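Local coordinates for putative spindle pole body component alp6 protein (Chaetomium thermophilum, PDB 6L7R) that probably binds gamma-tubulin and microtubule minus ends as a TUBGCP-family member, represented here by an all-helical piece from its N-terminal region, at residues A[15-20]-A[37-42]; A[63-68]-A[77-82]; A[57-62]-A[98-103]. All coordinates share one frame; numbering follows the deposited sequence.

From the N terminus, contact 1 closes the first loop, with helix 29-47 returning against helix 6-20. The chain then crosses, through a stretch with no modelled residues at 55-56, to the other side of the molecule's centre. There contact 3 joins the start of helix 59-70 to helix 95-105, and contact 2, which pairs helix 59-70 with helix 76-88, is nested inside the loop that contact 3 closes. Helix 59-70 serves both, and the two touch: Ile64 CD1 lies 3.6 Å from Leu99 O. Contact 1 stands apart in series, its centre about 31 Å from that of contact 2 and about 25 Å from that of contact 3.

Contact 1 of 3, residues A[15-20]-A[37-42]; sequences SLIGHL and AVFDLV
In the pair of consecutive helices 6-20 and 29-47, joined by a loop, Ile17 reaches across to Val38, Phe39 and Val42. The segment axes come within 10.5 Å of each other and run at 122°, so the two helices meet over a short patch centred on one side chain. CG1 of Ile17 is anti to its own carbonyl carbon, and chi2 of 175° stretches the chain to its full length, which carries the CD1 methyl right up to the opposite backbone: Ile17 CD1 is 3.6 Å from Phe39 CA. Behind this tip the two beta-branched residues slide past each other, with Ile17 CG1 3.8 Å from Val38 CG1, and CG2 of Ile17 lies against the same methyl. Val42 CG2 adds a looser contact, 4.4 Å from Ile17 CD1. Relative to the Phe39 ring, Ile17 CD1 stays at the edge, near the ring plane, while the Phe39 side chain also packs on Asn10, Ile13 and Asp14 of helix 6-20. Val38 also meets an apolar side chain of another protein's chain. No hydrogen bond crosses here; this is apolar packing of two steeply inclined, consecutive helices.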
ATOM      1  N   SER A  15       5.184   2.685 -10.748  1.00 25.56           N
ATOM      2  CA  SER A  15       6.020   1.617 -10.220  1.00 27.09           C
ATOM      3  C   SER A  15       5.180   0.418  -9.813  1.00 24.81           C
ATOM      4  O   SER A  15       5.528  -0.729 -10.124  1.00 27.06           O
ATOM      5  CB  SER A  15       6.837   2.134  -9.034  1.00 28.61           C
ATOM      6  OG  SER A  15       7.808   3.054  -9.485  1.00 32.88           O
ATOM      7  N   LEU A  16       4.078   0.667  -9.096  1.00 22.38           N
ATOM      8  CA  LEU A  16       3.183  -0.405  -8.676  1.00 22.54           C
ATOM      9  C   LEU A  16       2.687  -1.203  -9.872  1.00 25.00           C
ATOM     10  O   LEU A  16       2.687  -2.436  -9.858  1.00 25.18           O
ATOM     11  CB  LEU A  16       1.978   0.169  -7.927  1.00 27.39           C
ATOM     12  CG  LEU A  16       1.801   0.214  -6.411  1.00 37.98           C
ATOM     13  CD1 LEU A  16       0.312   0.444  -6.133  1.00 29.93           C
ATOM     14  CD2 LEU A  16       2.316  -1.045  -5.702  1.00 28.79           C
ATOM     15  N   ILE A  17       2.214  -0.507 -10.909  1.00 23.69           N
ATOM     16  CA  ILE A  17       1.639  -1.214 -12.045  1.00 24.88           C
ATOM     17  C   ILE A  17       2.664  -2.144 -12.672  1.00 26.88           C
ATOM     18  O   ILE A  17       2.361  -3.304 -12.981  1.00 33.55           O
ATOM     19  CB  ILE A  17       1.079  -0.204 -13.062  1.00 22.86           C
ATOM     20  CG1 ILE A  17      -0.110   0.530 -12.434  1.00 25.90           C
ATOM     21  CG2 ILE A  17       0.693  -0.919 -14.349  1.00 31.08           C
ATOM     22  CD1 ILE A  17      -0.688   1.648 -13.308  1.00 29.63           C
ATOM     23  N   GLY A  18       3.898  -1.665 -12.856  1.00 27.42           N
ATOM     24  CA  GLY A  18       4.917  -2.508 -13.452  1.00 30.98           C
ATOM     25  C   GLY A  18       5.285  -3.684 -12.568  1.00 35.04           C
ATOM     26  O   GLY A  18       5.575  -4.774 -13.067  1.00 36.98           O
ATOM     27  N   HIS A  19       5.242  -3.490 -11.252  1.00 26.38           N
ATOM     28  CA  HIS A  19       5.624  -4.546 -10.319  1.00 25.67           C
ATOM     29  C   HIS A  19       4.527  -5.594 -10.162  1.00 28.23           C
ATOM     30  O   HIS A  19       4.827  -6.785 -10.024  1.00 35.14           O
ATOM     31  CB  HIS A  19       5.971  -3.928  -8.961  1.00 24.02           C
ATOM     32  CG  HIS A  19       6.601  -4.890  -7.997  1.00 28.14           C
ATOM     33  ND1 HIS A  19       7.790  -5.539  -8.260  1.00 34.72           N
ATOM     34  CD2 HIS A  19       6.219  -5.293  -6.761  1.00 29.40           C
ATOM     35  CE1 HIS A  19       8.108  -6.307  -7.232  1.00 36.65           C
ATOM     36  NE2 HIS A  19       7.171  -6.177  -6.310  1.00 31.90           N
ATOM     37  N   LEU A  20       3.256  -5.181 -10.152  1.00 26.24           N
ATOM     38  CA  LEU A  20       2.161  -6.100  -9.862  1.00 25.62           C
ATOM     39  C   LEU A  20       1.421  -6.605 -11.098  1.00 26.52           C
ATOM     40  O   LEU A  20       0.678  -7.588 -10.989  1.00 26.58           O
ATOM     41  CB  LEU A  20       1.144  -5.442  -8.926  1.00 27.00           C
ATOM     42  CG  LEU A  20       1.720  -5.001  -7.577  1.00 32.12           C
ATOM     43  CD1 LEU A  20       0.608  -4.554  -6.650  1.00 30.48           C
ATOM     44  CD2 LEU A  20       2.505  -6.146  -6.966  1.00 39.48           C
ATOM     45  N   ALA A  37      -4.803   1.635 -19.310  1.00 22.59           N
ATOM     46  CA  ALA A  37      -6.087   1.209 -18.759  1.00 21.49           C
ATOM     47  C   ALA A  37      -5.974   0.946 -17.262  1.00 25.58           C
ATOM     48  O   ALA A  37      -6.886   1.271 -16.485  1.00 26.18           O
ATOM     49  CB  ALA A  37      -6.573  -0.049 -19.487  1.00 21.67           C
ATOM     50  N   VAL A  38      -4.865   0.345 -16.843  1.00 20.83           N
ATOM     51  CA  VAL A  38      -4.673   0.082 -15.423  1.00 25.15           C
ATOM     52  C   VAL A  38      -4.476   1.393 -14.679  1.00 26.85           C
ATOM     53  O   VAL A  38      -5.039   1.602 -13.599  1.00 23.51           O
ATOM     54  CB  VAL A  38      -3.487  -0.876 -15.210  1.00 26.17           C
ATOM     55  CG1 VAL A  38      -3.239  -1.081 -13.730  1.00 23.33           C
ATOM     56  CG2 VAL A  38      -3.768  -2.210 -15.868  1.00 25.96           C
ATOM     57  N   PHE A  39      -3.701   2.306 -15.264  1.00 23.79           N
ATOM     58  CA  PHE A  39      -3.450   3.593 -14.627  1.00 27.36           C
ATOM     59  C   PHE A  39      -4.756   4.337 -14.379  1.00 29.38           C
ATOM     60  O   PHE A  39      -4.962   4.916 -13.303  1.00 23.64           O
ATOM     61  CB  PHE A  39      -2.508   4.425 -15.498  1.00 20.39           C
ATOM     62  CG  PHE A  39      -2.087   5.715 -14.861  1.00 29.12           C
ATOM     63  CD1 PHE A  39      -2.781   6.894 -15.119  1.00 35.64           C
ATOM     64  CD2 PHE A  39      -1.009   5.746 -13.990  1.00 28.38           C
ATOM     65  CE1 PHE A  39      -2.398   8.100 -14.520  1.00 31.77           C
ATOM     66  CE2 PHE A  39      -0.614   6.948 -13.389  1.00 33.73           C
ATOM     67  CZ  PHE A  39      -1.315   8.122 -13.658  1.00 32.74           C
ATOM     68  N   ASP A  40      -5.651   4.320 -15.369  1.00 27.05           N
ATOM     69  CA  ASP A  40      -6.925   5.017 -15.256  1.00 25.07           C
ATOM     70  C   ASP A  40      -7.799   4.384 -14.186  1.00 28.17           C
ATOM     71  O   ASP A  40      -8.499   5.088 -13.446  1.00 27.18           O
ATOM     72  CB  ASP A  40      -7.643   5.010 -16.610  1.00 26.86           C
ATOM     73  CG  ASP A  40      -7.006   5.959 -17.613  1.00 46.89           C
ATOM     74  OD1 ASP A  40      -5.852   6.397 -17.385  1.00 46.93           O
ATOM     75  OD2 ASP A  40      -7.657   6.255 -18.636  1.00 50.34           O
ATOM     76  N   LEU A  41      -7.772   3.053 -14.089  1.00 27.39           N
ATOM     77  CA  LEU A  41      -8.485   2.370 -13.017  1.00 27.14           C
ATOM     78  C   LEU A  41      -7.937   2.770 -11.653  1.00 22.41           C
ATOM     79  O   LEU A  41      -8.701   3.064 -10.727  1.00 26.75           O
ATOM     80  CB  LEU A  41      -8.389   0.861 -13.191  1.00 21.66           C
ATOM     81  CG  LEU A  41      -9.018   0.079 -12.040  1.00 27.75           C
ATOM     82  CD1 LEU A  41     -10.526   0.260 -12.040  1.00 33.75           C
ATOM     83  CD2 LEU A  41      -8.643  -1.388 -12.132  1.00 27.37           C
ATOM     84  N   VAL A  42      -6.614   2.778 -11.507  1.00 24.97           N
ATOM     85  CA  VAL A  42      -6.037   3.134 -10.210  1.00 25.88           C
ATOM     86  C   VAL A  42      -6.462   4.541  -9.824  1.00 31.60           C
ATOM     87  O   VAL A  42      -6.876   4.795  -8.686  1.00 27.29           O
ATOM     88  CB  VAL A  42      -4.504   2.994 -10.234  1.00 23.02           C
ATOM     89  CG1 VAL A  42      -3.900   3.516  -8.911  1.00 23.30           C
ATOM     90  CG2 VAL A  42      -4.100   1.547 -10.464  1.00 25.92           C
TER

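Contact 2 of 3, residues A[63-68]-A[77-82]; sequences LIKRRL and LRFSNL
Phe79 packs against Ile64 and Leu68 of the facing helix, both methyls coming from the same side of its ring plane, in an antiparallel helical hairpin formed by helices 59-70 and 76-88, whose segment axes run at 165° and 10.3 Å apart. The ring lies flat against one methyl: Ile64 CG2 sits 3.6 Å from the centroid of the Phe79 ring and 14° off its normal, a CH-pi contact over the middle of the face. CD1 of Ile64 reaches only the ring atoms CE1 and CZ. Leu68 meets the ring nearer its CB, with Leu68 CD1 3.5 Å from Phe79 CB, where it bears on the root of the side chain. The Lys65 chain bends at chi3 and chi4 and brings its amine round to the ring edge, near the ring plane instead of over a face: Lys65 NZ is 4.2 Å from Phe79 CE2 and 4.3 Å from Ser80 OG. Phe79 gets there because CG is anti to the backbone N (chi1 162°), which places the ring against helix 59-70. With an alanine in place of Phe79, Ile64 CG2 would probably lose the face it rests on and Lys65 NZ the ring edge beside it, opening a gap between the helices, though Leu68 CD1 would still meet the CB.

Beyond this first shell, Ile64 is backed by Leu99 and His103 of helix 95-105, while Ile64 and Leu68 both also pack on apolar side chains of another protein's chain. On helix 76-88, one turn further on, Thr84 OG1 is hydrogen-bonded to Ser80 O.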
ATOM      1  N   LEU A  63      -8.021  -3.351  15.578  1.00 47.17           N
ATOM      2  CA  LEU A  63      -8.544  -4.277  14.581  1.00 48.08           C
ATOM      3  C   LEU A  63      -7.551  -5.396  14.303  1.00 45.95           C
ATOM      4  O   LEU A  63      -7.941  -6.560  14.153  1.00 51.33           O
ATOM      5  CB  LEU A  63      -8.879  -3.534  13.286  1.00 53.40           C
ATOM      6  CG  LEU A  63     -10.161  -2.699  13.226  1.00 57.10           C
ATOM      7  CD1 LEU A  63     -10.194  -1.874  11.954  1.00 54.24           C
ATOM      8  CD2 LEU A  63     -11.380  -3.593  13.305  1.00 54.24           C
ATOM      9  N   ILE A  64      -6.260  -5.060  14.233  1.00 42.46           N
ATOM     10  CA  ILE A  64      -5.245  -6.071  13.956  1.00 42.21           C
ATOM     11  C   ILE A  64      -5.124  -7.044  15.123  1.00 42.56           C
ATOM     12  O   ILE A  64      -5.043  -8.262  14.926  1.00 46.56           O
ATOM     13  CB  ILE A  64      -3.898  -5.404  13.633  1.00 38.78           C
ATOM     14  CG1 ILE A  64      -3.966  -4.681  12.283  1.00 39.24           C
ATOM     15  CG2 ILE A  64      -2.776  -6.432  13.644  1.00 42.16           C
ATOM     16  CD1 ILE A  64      -2.754  -3.814  11.992  1.00 39.29           C
ATOM     17  N   LYS A  65      -5.118  -6.530  16.355  1.00 42.47           N
ATOM     18  CA  LYS A  65      -4.991  -7.412  17.509  1.00 51.71           C
ATOM     19  C   LYS A  65      -6.152  -8.399  17.576  1.00 56.18           C
ATOM     20  O   LYS A  65      -5.944  -9.607  17.737  1.00 53.59           O
ATOM     21  CB  LYS A  65      -4.904  -6.591  18.798  1.00 58.02           C
ATOM     22  CG  LYS A  65      -4.015  -7.216  19.869  1.00 69.19           C
ATOM     23  CD  LYS A  65      -4.190  -6.537  21.222  1.00 73.09           C
ATOM     24  CE  LYS A  65      -4.117  -5.017  21.101  1.00 76.24           C
ATOM     25  NZ  LYS A  65      -2.812  -4.528  20.561  1.00 75.03           N
ATOM     26  N   ARG A  66      -7.386  -7.905  17.450  1.00 56.73           N
ATOM     27  CA  ARG A  66      -8.528  -8.809  17.560  1.00 66.45           C
ATOM     28  C   ARG A  66      -8.564  -9.797  16.404  1.00 71.19           C
ATOM     29  O   ARG A  66      -9.004 -10.940  16.576  1.00 73.48           O
ATOM     30  CB  ARG A  66      -9.833  -8.017  17.640  1.00 64.73           C
ATOM     31  CG  ARG A  66     -10.243  -7.645  19.061  1.00 73.94           C
ATOM     32  CD  ARG A  66     -10.024  -8.805  20.037  1.00 81.16           C
ATOM     33  NE  ARG A  66     -10.718  -8.603  21.309  1.00 86.67           N
ATOM     34  CZ  ARG A  66     -10.115  -8.458  22.487  1.00 84.05           C
ATOM     35  NH1 ARG A  66      -8.792  -8.491  22.568  1.00 86.08           N
ATOM     36  NH2 ARG A  66     -10.837  -8.279  23.584  1.00 84.02           N
ATOM     37  N   ARG A  67      -8.094  -9.383  15.229  1.00 67.88           N
ATOM     38  CA  ARG A  67      -7.916 -10.323  14.128  1.00 64.37           C
ATOM     39  C   ARG A  67      -6.909 -11.408  14.499  1.00 57.51           C
ATOM     40  O   ARG A  67      -7.159 -12.599  14.284  1.00 53.35           O
ATOM     41  CB  ARG A  67      -7.484  -9.565  12.873  1.00 62.94           C
ATOM     42  CG  ARG A  67      -6.820 -10.408  11.804  1.00 64.72           C
ATOM     43  CD  ARG A  67      -7.761 -10.717  10.666  1.00 71.06           C
ATOM     44  NE  ARG A  67      -7.075 -11.382   9.562  1.00 73.24           N
ATOM     45  CZ  ARG A  67      -7.694 -11.911   8.513  1.00 72.17           C
ATOM     46  NH1 ARG A  67      -9.015 -11.851   8.423  1.00 73.42           N
ATOM     47  NH2 ARG A  67      -6.995 -12.499   7.554  1.00 70.20           N
ATOM     48  N   LEU A  68      -5.781 -11.016  15.102  1.00 52.07           N
ATOM     49  CA  LEU A  68      -4.705 -11.953  15.427  1.00 51.81           C
ATOM     50  C   LEU A  68      -5.036 -12.911  16.568  1.00 64.75           C
ATOM     51  O   LEU A  68      -4.280 -13.866  16.778  1.00 69.80           O
ATOM     52  CB  LEU A  68      -3.418 -11.201  15.779  1.00 44.06           C
ATOM     53  CG  LEU A  68      -2.656 -10.564  14.618  1.00 46.92           C
ATOM     54  CD1 LEU A  68      -1.403  -9.863  15.123  1.00 47.43           C
ATOM     55  CD2 LEU A  68      -2.311 -11.599  13.558  1.00 45.73           C
ATOM     56  N   LEU A  77       1.356 -11.230  20.800  1.00 48.19           N
ATOM     57  CA  LEU A  77       2.290 -10.462  21.622  1.00 43.56           C
ATOM     58  C   LEU A  77       3.371  -9.817  20.759  1.00 50.86           C
ATOM     59  O   LEU A  77       3.720  -8.643  20.951  1.00 46.33           O
ATOM     60  CB  LEU A  77       2.914 -11.364  22.695  1.00 52.28           C
ATOM     61  CG  LEU A  77       4.075 -10.824  23.547  1.00 51.17           C
ATOM     62  CD1 LEU A  77       3.726  -9.482  24.173  1.00 45.50           C
ATOM     63  CD2 LEU A  77       4.504 -11.825  24.641  1.00 49.68           C
ATOM     64  N   ARG A  78       3.900 -10.564  19.787  1.00 51.48           N
ATOM     65  CA  ARG A  78       4.928 -10.015  18.914  1.00 44.81           C
ATOM     66  C   ARG A  78       4.419  -8.793  18.156  1.00 43.71           C
ATOM     67  O   ARG A  78       5.134  -7.793  18.026  1.00 39.07           O
ATOM     68  CB  ARG A  78       5.419 -11.091  17.947  1.00 49.70           C
ATOM     69  CG  ARG A  78       6.474 -10.598  16.972  1.00 54.80           C
ATOM     70  CD  ARG A  78       7.475 -11.693  16.605  1.00 64.18           C
ATOM     71  NE  ARG A  78       6.861 -12.841  15.938  1.00 69.80           N
ATOM     72  CZ  ARG A  78       6.893 -13.063  14.625  1.00 60.67           C
ATOM     73  NH1 ARG A  78       7.507 -12.211  13.813  1.00 46.37           N
ATOM     74  NH2 ARG A  78       6.314 -14.147  14.123  1.00 60.20           N
ATOM     75  N   PHE A  79       3.181  -8.843  17.656  1.00 46.71           N
ATOM     76  CA  PHE A  79       2.640  -7.663  16.992  1.00 41.11           C
ATOM     77  C   PHE A  79       2.549  -6.486  17.953  1.00 40.98           C
ATOM     78  O   PHE A  79       2.855  -5.347  17.580  1.00 35.88           O
ATOM     79  CB  PHE A  79       1.258  -7.928  16.400  1.00 44.90           C
ATOM     80  CG  PHE A  79       0.510  -6.658  16.111  1.00 42.71           C
ATOM     81  CD1 PHE A  79       0.823  -5.904  14.986  1.00 41.75           C
ATOM     82  CD2 PHE A  79      -0.448  -6.178  16.995  1.00 44.20           C
ATOM     83  CE1 PHE A  79       0.166  -4.706  14.726  1.00 37.02           C
ATOM     84  CE2 PHE A  79      -1.100  -4.984  16.753  1.00 40.16           C
ATOM     85  CZ  PHE A  79      -0.802  -4.249  15.613  1.00 38.25           C
ATOM     86  N   SER A  80       2.092  -6.738  19.180  1.00 39.00           N
ATOM     87  CA  SER A  80       1.943  -5.664  20.156  1.00 43.92           C
ATOM     88  C   SER A  80       3.280  -4.991  20.445  1.00 43.49           C
ATOM     89  O   SER A  80       3.356  -3.761  20.567  1.00 41.26           O
ATOM     90  CB  SER A  80       1.320  -6.219  21.433  1.00 53.82           C
ATOM     91  OG  SER A  80       1.002  -5.174  22.328  1.00 63.83           O
ATOM     92  N   ASN A  81       4.352  -5.775  20.547  1.00 45.41           N
ATOM     93  CA  ASN A  81       5.667  -5.174  20.746  1.00 42.01           C
ATOM     94  C   ASN A  81       6.122  -4.420  19.498  1.00 37.29           C
ATOM     95  O   ASN A  81       6.718  -3.341  19.598  1.00 34.25           O
ATOM     96  CB  ASN A  81       6.678  -6.251  21.141  1.00 41.46           C
ATOM     97  CG  ASN A  81       6.364  -6.878  22.497  1.00 49.54           C
ATOM     98  OD1 ASN A  81       5.619  -6.308  23.298  1.00 48.34           O
ATOM     99  ND2 ASN A  81       6.928  -8.057  22.756  1.00 45.67           N
ATOM    100  N   LEU A  82       5.850  -4.967  18.311  1.00 33.38           N
ATOM    101  CA  LEU A  82       6.189  -4.250  17.081  1.00 29.44           C
ATOM    102  C   LEU A  82       5.440  -2.922  16.984  1.00 33.65           C
ATOM    103  O   LEU A  82       6.027  -1.891  16.618  1.00 30.31           O
ATOM    104  CB  LEU A  82       5.888  -5.124  15.861  1.00 30.63           C
ATOM    105  CG  LEU A  82       6.808  -6.318  15.610  1.00 42.06           C
ATOM    106  CD1 LEU A  82       6.181  -7.318  14.640  1.00 33.61           C
ATOM    107  CD2 LEU A  82       8.143  -5.838  15.085  1.00 37.17           C
TER

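Contact 3 of 3, residues A[57-62]-A[98-103]; sequences VNHASD and ILYLLH
Ala60 presses its single methyl against the backbone of Leu99 and Tyr100, where helix 59-70 meets helix 95-105 in the three-helix bundle that helix 76-88 completes. This is the tight half of the contact. The CA atoms of Ala60 and Tyr100 are just 5.0 Å apart, a spacing that the small side chain makes possible. Ala60 CB lies 3.5 Å from Tyr100 N and 3.8 Å from Leu99 C, so the methyl beds on the peptide link between the two residues. Side chains meet on both flanks of that link, with Ala60 CB 3.8 Å from Leu99 CB and 4.2 Å from Tyr100 CB. Leu99 also packs on Tyr83, which brings in helix 76-88.

At the start of helix 59-70 the contact loosens. With CG anti to the backbone N (chi1 -165°), the Tyr100 ring is carried past Ala60 to reach His59. His59 and Tyr100 meet edge to edge, each touching the other near its ring plane, so there is no stacking, and Ile53 lies against both residues. The chain before His59 is exposed. Asn58 occupies the N-cap position, yet its side chain makes no capping bond; OD1 is hydrogen-bonded to Tyr83 OH instead. Asn58 O takes the first helical bond, from Asp62 N at 2.9 Å, and a weak one from Ser61 OG at 3.0 Å. Tyr100 also packs on an acidic side chain of another protein's chain. Across the looser side the nearest approach is His59 CE1 to Tyr100 CE1, at 4.2 Å.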
ATOM      1  N   VAL A  57      -3.993   6.703  15.741  1.00 75.37           N
ATOM      2  CA  VAL A  57      -5.100   6.187  16.534  1.00 74.33           C
ATOM      3  C   VAL A  57      -4.889   4.692  16.781  1.00 73.40           C
ATOM      4  O   VAL A  57      -4.211   4.016  16.006  1.00 70.51           O
ATOM      5  CB  VAL A  57      -6.457   6.470  15.840  1.00 68.90           C
ATOM      6  CG1 VAL A  57      -6.639   5.571  14.632  1.00 69.84           C
ATOM      7  CG2 VAL A  57      -7.625   6.329  16.820  1.00 65.21           C
ATOM      8  N   ASN A  58      -5.447   4.183  17.880  1.00 71.03           N
ATOM      9  CA  ASN A  58      -5.391   2.760  18.192  1.00 70.42           C
ATOM     10  C   ASN A  58      -6.430   1.942  17.427  1.00 68.15           C
ATOM     11  O   ASN A  58      -6.612   0.761  17.736  1.00 69.52           O
ATOM     12  CB  ASN A  58      -5.571   2.543  19.698  1.00 74.90           C
ATOM     13  CG  ASN A  58      -4.296   2.796  20.487  1.00 72.59           C
ATOM     14  OD1 ASN A  58      -3.282   3.226  19.935  1.00 73.59           O
ATOM     15  ND2 ASN A  58      -4.344   2.531  21.786  1.00 68.07           N
ATOM     16  N   HIS A  59      -7.098   2.534  16.436  1.00 64.65           N
ATOM     17  CA  HIS A  59      -8.211   1.856  15.775  1.00 60.25           C
ATOM     18  C   HIS A  59      -7.725   0.704  14.902  1.00 56.16           C
ATOM     19  O   HIS A  59      -8.237  -0.418  14.999  1.00 54.37           O
ATOM     20  CB  HIS A  59      -9.016   2.859  14.947  1.00 56.94           C
ATOM     21  CG  HIS A  59     -10.160   2.247  14.202  1.00 61.35           C
ATOM     22  ND1 HIS A  59     -10.136   2.045  12.838  1.00 68.35           N
ATOM     23  CD2 HIS A  59     -11.362   1.793  14.629  1.00 64.38           C
ATOM     24  CE1 HIS A  59     -11.273   1.491  12.457  1.00 67.70           C
ATOM     25  NE2 HIS A  59     -12.034   1.327  13.524  1.00 66.98           N
ATOM     26  N   ALA A  60      -6.746   0.961  14.034  1.00 51.01           N
ATOM     27  CA  ALA A  60      -6.227  -0.104  13.181  1.00 48.90           C
ATOM     28  C   ALA A  60      -5.499  -1.161  13.998  1.00 45.36           C
ATOM     29  O   ALA A  60      -5.615  -2.360  13.719  1.00 47.15           O
ATOM     30  CB  ALA A  60      -5.295   0.474  12.116  1.00 47.70           C
ATOM     31  N   SER A  61      -4.743  -0.736  15.011  1.00 48.26           N
ATOM     32  CA  SER A  61      -4.027  -1.689  15.846  1.00 49.01           C
ATOM     33  C   SER A  61      -4.982  -2.543  16.668  1.00 48.40           C
ATOM     34  O   SER A  61      -4.694  -3.719  16.930  1.00 47.19           O
ATOM     35  CB  SER A  61      -3.045  -0.944  16.748  1.00 56.66           C
ATOM     36  OG  SER A  61      -3.712   0.042  17.516  1.00 63.03           O
ATOM     37  N   ASP A  62      -6.117  -1.978  17.089  1.00 50.72           N
ATOM     38  CA  ASP A  62      -7.123  -2.780  17.778  1.00 49.77           C
ATOM     39  C   ASP A  62      -7.781  -3.770  16.825  1.00 49.21           C
ATOM     40  O   ASP A  62      -8.077  -4.908  17.209  1.00 46.94           O
ATOM     41  CB  ASP A  62      -8.171  -1.873  18.419  1.00 56.58           C
ATOM     42  CG  ASP A  62      -7.762  -1.396  19.792  1.00 67.48           C
ATOM     43  OD1 ASP A  62      -7.819  -0.174  20.039  1.00 70.47           O
ATOM     44  OD2 ASP A  62      -7.386  -2.245  20.629  1.00 73.30           O
ATOM     45  N   ILE A  98      -1.123   3.461   7.543  1.00 27.85           N
ATOM     46  CA  ILE A  98      -0.345   2.327   7.062  1.00 26.37           C
ATOM     47  C   ILE A  98      -0.813   1.046   7.742  1.00 24.74           C
ATOM     48  O   ILE A  98      -0.973   0.005   7.093  1.00 27.19           O
ATOM     49  CB  ILE A  98       1.160   2.579   7.255  1.00 28.89           C
ATOM     50  CG1 ILE A  98       1.523   3.949   6.664  1.00 35.86           C
ATOM     51  CG2 ILE A  98       1.938   1.472   6.574  1.00 27.52           C
ATOM     52  CD1 ILE A  98       2.858   4.535   7.106  1.00 34.20           C
ATOM     53  N   LEU A  99      -1.090   1.112   9.042  1.00 26.74           N
ATOM     54  CA  LEU A  99      -1.603  -0.065   9.735  1.00 29.86           C
ATOM     55  C   LEU A  99      -2.996  -0.429   9.237  1.00 28.27           C
ATOM     56  O   LEU A  99      -3.339  -1.616   9.147  1.00 32.37           O
ATOM     57  CB  LEU A  99      -1.607   0.168  11.244  1.00 26.22           C
ATOM     58  CG  LEU A  99      -0.228   0.130  11.896  1.00 34.92           C
ATOM     59  CD1 LEU A  99      -0.372   0.487  13.345  1.00 40.49           C
ATOM     60  CD2 LEU A  99       0.393  -1.259  11.765  1.00 36.44           C
ATOM     61  N   TYR A 100      -3.816   0.575   8.920  1.00 28.72           N
ATOM     62  CA  TYR A 100      -5.115   0.287   8.322  1.00 30.95           C
ATOM     63  C   TYR A 100      -4.949  -0.465   7.008  1.00 26.04           C
ATOM     64  O   TYR A 100      -5.660  -1.445   6.747  1.00 28.64           O
ATOM     65  CB  TYR A 100      -5.897   1.580   8.101  1.00 28.93           C
ATOM     66  CG  TYR A 100      -7.362   1.326   7.825  1.00 38.63           C
ATOM     67  CD1 TYR A 100      -8.245   1.074   8.866  1.00 41.14           C
ATOM     68  CD2 TYR A 100      -7.861   1.320   6.528  1.00 38.28           C
ATOM     69  CE1 TYR A 100      -9.572   0.829   8.634  1.00 42.16           C
ATOM     70  CE2 TYR A 100      -9.202   1.072   6.289  1.00 40.15           C
ATOM     71  CZ  TYR A 100     -10.050   0.834   7.346  1.00 44.41           C
ATOM     72  OH  TYR A 100     -11.387   0.589   7.132  1.00 46.37           O
ATOM     73  N   LEU A 101      -3.991  -0.036   6.184  1.00 27.49           N
ATOM     74  CA  LEU A 101      -3.721  -0.727   4.927  1.00 29.53           C
ATOM     75  C   LEU A 101      -3.377  -2.188   5.176  1.00 30.40           C
ATOM     76  O   LEU A 101      -3.939  -3.085   4.540  1.00 27.44           O
ATOM     77  CB  LEU A 101      -2.584  -0.034   4.174  1.00 24.61           C
ATOM     78  CG  LEU A 101      -2.041  -0.863   3.007  1.00 31.20           C
ATOM     79  CD1 LEU A 101      -3.048  -0.857   1.857  1.00 33.44           C
ATOM     80  CD2 LEU A 101      -0.678  -0.381   2.549  1.00 33.58           C
ATOM     81  N   LEU A 102      -2.449  -2.449   6.103  1.00 26.71           N
ATOM     82  CA  LEU A 102      -2.090  -3.832   6.397  1.00 21.31           C
ATOM     83  C   LEU A 102      -3.296  -4.638   6.869  1.00 30.92           C
ATOM     84  O   LEU A 102      -3.506  -5.774   6.423  1.00 35.86           O
ATOM     85  CB  LEU A 102      -0.968  -3.880   7.439  1.00 22.33           C
ATOM     86  CG  LEU A 102       0.338  -3.206   7.017  1.00 29.27           C
ATOM     87  CD1 LEU A 102       1.438  -3.467   8.043  1.00 29.72           C
ATOM     88  CD2 LEU A 102       0.789  -3.693   5.658  1.00 27.01           C
ATOM     89  N   HIS A 103      -4.112  -4.069   7.762  1.00 26.60           N
ATOM     90  CA  HIS A 103      -5.300  -4.791   8.217  1.00 31.38           C
ATOM     91  C   HIS A 103      -6.199  -5.165   7.044  1.00 28.35           C
ATOM     92  O   HIS A 103      -6.748  -6.274   7.001  1.00 32.09           O
ATOM     93  CB  HIS A 103      -6.077  -3.953   9.226  1.00 33.56           C
ATOM     94  CG  HIS A 103      -7.471  -4.448   9.467  1.00 39.72           C
ATOM     95  ND1 HIS A 103      -7.750  -5.536  10.267  1.00 48.49           N
ATOM     96  CD2 HIS A 103      -8.665  -4.010   8.999  1.00 42.05           C
ATOM     97  CE1 HIS A 103      -9.056  -5.741  10.290  1.00 46.21           C
ATOM     98  NE2 HIS A 103      -9.633  -4.828   9.527  1.00 46.70           N
TER